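Local atomic coordinates of ABC transporter, substrate binding protein (Agrobacterium tumefaciens, PDB entry 3C9H), a protein that probably captures a solute in the periplasm and delivers it to an ABC import system, and binds a magnesium ion. Residues Ala153-Phe158 with Glu193-Ile198; Asp160-Glu163 with Glu168-Gly171. All blocks are in the same frame, centred on the assembly; numbering follows the deposited sequence.

Interaction 1: Ala153-Phe158 with Glu193-Ile198; sequences ATRAEF and EQFGDI
Arg155 lays its aliphatic stem against the Phe195 ring. Arg155 CB sits above the ring plane on the CE1-CZ side, 3.7 Å from both Phe195 CE1 and Phe195 CZ. CD lies over the same face in a CH-pi contact, 4.0 Å from the centroid of the Phe195 ring and 14° off its normal. The guanidinium CZ is 6.0 Å from the same centroid, so any cation-pi attraction is weak, and its plane is turned 57° from the ring. Ile198 adds a looser touch, with its CD1 4.5 Å from Arg155 CD.

Arg155 CG is anti to the carbonyl carbon (chi1 -80°), and the chain runs extended from CG to NE. This carries the guanidinium farther out above the same face, to outside partners. NE bonds to Tyr232 OH, while NH2 makes a salt bridge to Asp256 and a hydrogen bond to Tyr257 O, and the Tyr257 ring meets both Phe195 and the guanidinium. These bonds pin the buried charge and probably limit rotation of the stem.

Thr154 is the N-cap of helix 155-164, its OG1 accepting from Glu157 N at 3.1 Å. Glu157 OE1 accepts from Ala153 N at 2.9 Å. Phe195 leaves the helical conformation after helix 183-194 and starts a type I beta turn that ends at Ile198. The contact thus joins a capped helix start to the turn between helices 183-194 and 198-207, in a periplasmic binding protein fold, away from the magnesium site.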
ATOM      1  N   ALA A 153       8.276 -18.105   9.354  1.00 26.50           N
ATOM      2  CA  ALA A 153       6.984 -18.052   8.666  1.00 26.41           C
ATOM      3  C   ALA A 153       5.848 -17.515   9.554  1.00 25.73           C
ATOM      4  O   ALA A 153       4.715 -17.382   9.102  1.00 25.18           O
ATOM      5  CB  ALA A 153       6.616 -19.438   8.150  1.00 26.43           C
ATOM      6  N   THR A 154       6.159 -17.221  10.808  1.00 25.42           N
ATOM      7  CA  THR A 154       5.232 -16.640  11.748  1.00 25.34           C
ATOM      8  C   THR A 154       5.999 -15.613  12.559  1.00 25.81           C
ATOM      9  O   THR A 154       7.235 -15.571  12.528  1.00 25.14           O
ATOM     10  CB  THR A 154       4.641 -17.692  12.729  1.00 25.14           C
ATOM     11  OG1 THR A 154       5.652 -18.119  13.646  1.00 24.63           O
ATOM     12  CG2 THR A 154       4.043 -18.883  12.000  1.00 25.19           C
ATOM     13  N   ARG A 155       5.270 -14.812  13.316  1.00 26.22           N
ATOM     14  CA  ARG A 155       5.875 -13.811  14.170  1.00 26.98           C
ATOM     15  C   ARG A 155       6.648 -14.422  15.347  1.00 27.10           C
ATOM     16  O   ARG A 155       7.692 -13.922  15.712  1.00 26.73           O
ATOM     17  CB  ARG A 155       4.803 -12.813  14.628  1.00 27.59           C
ATOM     18  CG  ARG A 155       4.529 -11.798  13.510  1.00 27.36           C
ATOM     19  CD  ARG A 155       3.175 -11.202  13.566  1.00 28.82           C
ATOM     20  NE  ARG A 155       2.901 -10.409  12.368  1.00 29.46           N
ATOM     21  CZ  ARG A 155       2.363 -10.887  11.251  1.00 29.75           C
ATOM     22  NH1 ARG A 155       2.155 -10.077  10.235  1.00 29.43           N
ATOM     23  NH2 ARG A 155       2.005 -12.159  11.148  1.00 30.99           N
ATOM     24  N   ALA A 156       6.123 -15.497  15.924  1.00 27.72           N
ATOM     25  CA  ALA A 156       6.867 -16.278  16.916  1.00 28.35           C
ATOM     26  C   ALA A 156       8.204 -16.751  16.362  1.00 28.15           C
ATOM     27  O   ALA A 156       9.234 -16.580  17.021  1.00 27.88           O
ATOM     28  CB  ALA A 156       6.055 -17.467  17.391  1.00 28.53           C
ATOM     29  N   GLU A 157       8.193 -17.333  15.162  1.00 28.25           N
ATOM     30  CA  GLU A 157       9.425 -17.811  14.513  1.00 29.21           C
ATOM     31  C   GLU A 157      10.394 -16.688  14.175  1.00 29.44           C
ATOM     32  O   GLU A 157      11.613 -16.877  14.193  1.00 28.64           O
ATOM     33  CB  GLU A 157       9.115 -18.598  13.227  1.00 28.73           C
ATOM     34  CG  GLU A 157       8.499 -19.947  13.479  1.00 30.29           C
ATOM     35  CD  GLU A 157       8.201 -20.737  12.208  1.00 30.64           C
ATOM     36  OE1 GLU A 157       8.617 -20.333  11.120  1.00 31.84           O
ATOM     37  OE2 GLU A 157       7.550 -21.791  12.307  1.00 34.48           O
ATOM     38  N   PHE A 158       9.848 -15.526  13.830  1.00 29.68           N
ATOM     39  CA  PHE A 158      10.670 -14.382  13.494  1.00 30.00           C
ATOM     40  C   PHE A 158      11.484 -13.990  14.726  1.00 29.76           C
ATOM     41  O   PHE A 158      12.699 -13.816  14.644  1.00 28.96           O
ATOM     42  CB  PHE A 158       9.773 -13.213  13.062  1.00 30.72           C
ATOM     43  CG  PHE A 158      10.464 -12.155  12.238  1.00 30.92           C
ATOM     44  CD1 PHE A 158      10.219 -12.057  10.859  1.00 32.79           C
ATOM     45  CD2 PHE A 158      11.296 -11.226  12.827  1.00 32.63           C
ATOM     46  CE1 PHE A 158      10.830 -11.048  10.073  1.00 33.27           C
ATOM     47  CE2 PHE A 158      11.924 -10.204  12.071  1.00 31.47           C
ATOM     48  CZ  PHE A 158      11.700 -10.118  10.688  1.00 33.64           C
ATOM     49  N   GLU A 193      -4.384  -5.029  16.388  1.00 39.23           N
ATOM     50  CA  GLU A 193      -5.752  -5.595  16.493  1.00 41.49           C
ATOM     51  C   GLU A 193      -5.823  -7.135  16.369  1.00 42.46           C
ATOM     52  O   GLU A 193      -6.740  -7.748  16.911  1.00 42.69           O
ATOM     53  CB  GLU A 193      -6.710  -4.925  15.477  1.00 41.26           C
ATOM     54  CG  GLU A 193      -7.361  -3.645  16.018  1.00 43.74           C
ATOM     55  CD  GLU A 193      -7.868  -2.660  14.932  1.00 45.10           C
ATOM     56  OE1 GLU A 193      -8.098  -3.093  13.773  1.00 48.19           O
ATOM     57  OE2 GLU A 193      -8.041  -1.442  15.256  1.00 49.91           O
ATOM     58  N   GLN A 194      -4.884  -7.763  15.656  1.00 43.65           N
ATOM     59  CA  GLN A 194      -4.831  -9.240  15.596  1.00 44.55           C
ATOM     60  C   GLN A 194      -4.093  -9.774  16.787  1.00 46.03           C
ATOM     61  O   GLN A 194      -4.606 -10.562  17.565  1.00 46.54           O
ATOM     62  CB  GLN A 194      -4.057  -9.763  14.378  1.00 44.89           C
ATOM     63  CG  GLN A 194      -4.347  -9.096  13.105  1.00 45.24           C
ATOM     64  CD  GLN A 194      -5.804  -9.004  12.860  1.00 47.01           C
ATOM     65  OE1 GLN A 194      -6.532  -9.989  13.017  1.00 46.19           O
ATOM     66  NE2 GLN A 194      -6.262  -7.815  12.478  1.00 48.06           N
ATOM     67  N   PHE A 195      -2.864  -9.294  16.898  1.00 47.64           N
ATOM     68  CA  PHE A 195      -1.798  -9.905  17.656  1.00 48.39           C
ATOM     69  C   PHE A 195      -1.660  -9.078  18.917  1.00 48.56           C
ATOM     70  O   PHE A 195      -1.157  -7.947  18.878  1.00 48.08           O
ATOM     71  CB  PHE A 195      -0.511  -9.836  16.814  1.00 49.41           C
ATOM     72  CG  PHE A 195       0.385 -11.033  16.927  1.00 49.95           C
ATOM     73  CD1 PHE A 195       1.714 -10.880  17.317  1.00 50.64           C
ATOM     74  CD2 PHE A 195      -0.076 -12.310  16.596  1.00 51.43           C
ATOM     75  CE1 PHE A 195       2.560 -11.968  17.402  1.00 50.50           C
ATOM     76  CE2 PHE A 195       0.770 -13.415  16.664  1.00 50.79           C
ATOM     77  CZ  PHE A 195       2.091 -13.242  17.078  1.00 51.23           C
ATOM     78  N   GLY A 196      -2.131  -9.635  20.035  1.00 48.66           N
ATOM     79  CA  GLY A 196      -2.067  -8.942  21.316  1.00 48.02           C
ATOM     80  C   GLY A 196      -0.627  -8.617  21.653  1.00 47.81           C
ATOM     81  O   GLY A 196      -0.296  -7.466  21.982  1.00 48.25           O
ATOM     82  N   ASP A 197       0.233  -9.633  21.527  1.00 46.97           N
ATOM     83  CA  ASP A 197       1.662  -9.501  21.816  1.00 45.41           C
ATOM     84  C   ASP A 197       2.506  -9.097  20.587  1.00 43.91           C
ATOM     85  O   ASP A 197       3.614  -9.619  20.377  1.00 42.72           O
ATOM     86  CB  ASP A 197       2.185 -10.812  22.422  1.00 46.22           C
ATOM     87  CG  ASP A 197       3.487 -10.629  23.179  1.00 48.03           C
ATOM     88  OD1 ASP A 197       3.717  -9.517  23.699  1.00 52.74           O
ATOM     89  OD2 ASP A 197       4.285 -11.592  23.254  1.00 52.86           O
ATOM     90  N   ILE A 198       2.001  -8.154  19.788  1.00 41.56           N
ATOM     91  CA  ILE A 198       2.820  -7.567  18.728  1.00 40.32           C
ATOM     92  C   ILE A 198       4.016  -6.837  19.318  1.00 39.16           C
ATOM     93  O   ILE A 198       5.057  -6.702  18.670  1.00 37.73           O
ATOM     94  CB  ILE A 198       2.011  -6.577  17.808  1.00 39.95           C
ATOM     95  CG1 ILE A 198       2.847  -6.151  16.592  1.00 38.54           C
ATOM     96  CG2 ILE A 198       1.573  -5.342  18.570  1.00 39.15           C
ATOM     97  CD1 ILE A 198       3.387  -7.299  15.760  1.00 37.65           C
TER

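Interaction 2: Asp160-Glu163 with Glu168-Gly171; sequences DYLE and EVHG
Val169 uses its two methyl groups on different partners: CG1 touches Tyr161 and CG2 touches Leu162. The contact across the segments is apolar, with no hydrogen bond between them. The Leu162 half is the clearer one. Leu162 CD2 lies 4.0 Å from Val169 CG2 and 4.1 Å from Val169 CB, and the two side chains cross at about a right angle. Val169 CG2 also lies near the helix backbone, 3.8 Å from Leu162 O.

On the aromatic half, Val169 CG1 lies obliquely to the Tyr161 ring. Its modelled distance to Tyr161 CE2 is too short for two carbons, so its exact position is doubtful. Tyr161 has CG anti to the backbone N (chi1 171°), which sets the ring beside the carbonyl carbon and brings its CE2 side next to Val169.

The Tyr161 ring stacks with His165 and also meets Phe146. His165 ND1 is hydrogen-bonded to Tyr161 O, which ties the imidazole to the helix backbone. Leu162 and Val169 both touch Ala208, and Gly171 has a backbone hydrogen bond with that residue.

The chain reverses after helix 155-164, and the short, weakly bonded helix 166-169 packs back on its last turn. This is a local connection leading into strand 173-176 in a domain of the periplasmic binding protein fold.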
ATOM      1  N   ASP A 160      12.079 -15.720  17.523  1.00 32.05           N
ATOM      2  CA  ASP A 160      13.015 -16.816  17.844  1.00 32.54           C
ATOM      3  C   ASP A 160      14.265 -16.796  16.963  1.00 32.60           C
ATOM      4  O   ASP A 160      15.369 -16.952  17.470  1.00 31.52           O
ATOM      5  CB  ASP A 160      12.314 -18.173  17.735  1.00 32.94           C
ATOM      6  CG  ASP A 160      13.160 -19.324  18.295  1.00 34.54           C
ATOM      7  OD1 ASP A 160      13.766 -19.169  19.385  1.00 38.73           O
ATOM      8  OD2 ASP A 160      13.218 -20.388  17.643  1.00 38.02           O
ATOM      9  N   TYR A 161      14.100 -16.605  15.657  1.00 32.98           N
ATOM     10  CA  TYR A 161      15.255 -16.530  14.752  1.00 33.57           C
ATOM     11  C   TYR A 161      16.185 -15.371  15.141  1.00 33.72           C
ATOM     12  O   TYR A 161      17.405 -15.534  15.189  1.00 33.05           O
ATOM     13  CB  TYR A 161      14.819 -16.380  13.279  1.00 34.74           C
ATOM     14  CG  TYR A 161      15.964 -16.074  12.332  1.00 34.45           C
ATOM     15  CD1 TYR A 161      16.662 -17.096  11.682  1.00 37.38           C
ATOM     16  CD2 TYR A 161      16.372 -14.764  12.109  1.00 36.43           C
ATOM     17  CE1 TYR A 161      17.737 -16.808  10.813  1.00 35.93           C
ATOM     18  CE2 TYR A 161      17.438 -14.467  11.253  1.00 36.55           C
ATOM     19  CZ  TYR A 161      18.110 -15.490  10.602  1.00 37.18           C
ATOM     20  OH  TYR A 161      19.160 -15.167   9.746  1.00 37.92           O
ATOM     21  N   LEU A 162      15.597 -14.203  15.404  1.00 33.54           N
ATOM     22  CA  LEU A 162      16.356 -13.030  15.829  1.00 33.84           C
ATOM     23  C   LEU A 162      17.177 -13.313  17.081  1.00 34.22           C
ATOM     24  O   LEU A 162      18.324 -12.888  17.187  1.00 33.71           O
ATOM     25  CB  LEU A 162      15.414 -11.851  16.109  1.00 33.10           C
ATOM     26  CG  LEU A 162      14.690 -11.252  14.904  1.00 30.88           C
ATOM     27  CD1 LEU A 162      13.844 -10.067  15.370  1.00 28.20           C
ATOM     28  CD2 LEU A 162      15.673 -10.874  13.777  1.00 28.39           C
ATOM     29  N   GLU A 163      16.563 -14.026  18.018  1.00 35.15           N
ATOM     30  CA  GLU A 163      17.214 -14.390  19.276  1.00 36.69           C
ATOM     31  C   GLU A 163      18.318 -15.427  19.048  1.00 37.32           C
ATOM     32  O   GLU A 163      19.451 -15.220  19.470  1.00 37.91           O
ATOM     33  CB  GLU A 163      16.173 -14.846  20.317  1.00 36.45           C
ATOM     34  CG  GLU A 163      15.416 -13.636  20.904  1.00 37.44           C
ATOM     35  CD  GLU A 163      14.080 -13.955  21.610  1.00 38.21           C
ATOM     36  OE1 GLU A 163      13.702 -15.147  21.760  1.00 39.55           O
ATOM     37  OE2 GLU A 163      13.400 -12.974  22.015  1.00 39.83           O
ATOM     38  N   GLU A 168      24.489 -12.287  13.999  1.00 46.12           N
ATOM     39  CA  GLU A 168      24.382 -12.252  12.540  1.00 46.00           C
ATOM     40  C   GLU A 168      23.336 -11.247  12.054  1.00 44.81           C
ATOM     41  O   GLU A 168      23.611 -10.482  11.120  1.00 44.93           O
ATOM     42  CB  GLU A 168      24.085 -13.650  11.970  1.00 46.35           C
ATOM     43  CG  GLU A 168      25.326 -14.548  11.927  1.00 49.05           C
ATOM     44  CD  GLU A 168      25.124 -15.869  11.149  1.00 49.66           C
ATOM     45  OE1 GLU A 168      23.965 -16.211  10.773  1.00 54.20           O
ATOM     46  OE2 GLU A 168      26.150 -16.574  10.934  1.00 55.37           O
ATOM     47  N   VAL A 169      22.155 -11.251  12.686  1.00 43.08           N
ATOM     48  CA  VAL A 169      21.020 -10.410  12.257  1.00 41.38           C
ATOM     49  C   VAL A 169      21.125  -8.951  12.653  1.00 39.65           C
ATOM     50  O   VAL A 169      20.407  -8.124  12.102  1.00 38.84           O
ATOM     51  CB  VAL A 169      19.659 -10.897  12.825  1.00 41.35           C
ATOM     52  CG1 VAL A 169      19.379 -12.309  12.387  1.00 41.81           C
ATOM     53  CG2 VAL A 169      19.623 -10.760  14.344  1.00 40.74           C
ATOM     54  N   HIS A 170      21.991  -8.631  13.609  1.00 37.86           N
ATOM     55  CA  HIS A 170      21.962  -7.311  14.225  1.00 36.87           C
ATOM     56  C   HIS A 170      22.233  -6.166  13.240  1.00 35.67           C
ATOM     57  O   HIS A 170      23.278  -6.127  12.596  1.00 35.32           O
ATOM     58  CB  HIS A 170      22.920  -7.207  15.410  1.00 37.37           C
ATOM     59  CG  HIS A 170      22.704  -5.969  16.218  1.00 37.17           C
ATOM     60  ND1 HIS A 170      21.856  -5.932  17.301  1.00 36.81           N
ATOM     61  CD2 HIS A 170      23.163  -4.709  16.053  1.00 37.27           C
ATOM     62  CE1 HIS A 170      21.816  -4.702  17.781  1.00 37.11           C
ATOM     63  NE2 HIS A 170      22.604  -3.943  17.044  1.00 36.76           N
ATOM     64  N   GLY A 171      21.276  -5.241  13.138  1.00 33.88           N
ATOM     65  CA  GLY A 171      21.330  -4.173  12.156  1.00 32.34           C
ATOM     66  C   GLY A 171      21.141  -4.644  10.725  1.00 31.00           C
ATOM     67  O   GLY A 171      21.417  -3.903   9.799  1.00 30.56           O
TER

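Both interactions use helix 155-164. Interaction 1 takes its start and interaction 2 its later turns, and their centres are 16 Å apart. Along the chain, interaction 2 is nested inside the loop closed by interaction 1. Segments 153-158 and 160-163 adjoin in sequence, and there is no other touch between the two contacts. Interaction 2 is a local reversal into helix 166-169, leading to strand 173-176. Interaction 1 reaches further, to the turn after helix 183-194. Together they give helix 155-164 contacts near both its ends. Both lie on the same side of the chain's centre, within the solute-binding fold and away from the magnesium site.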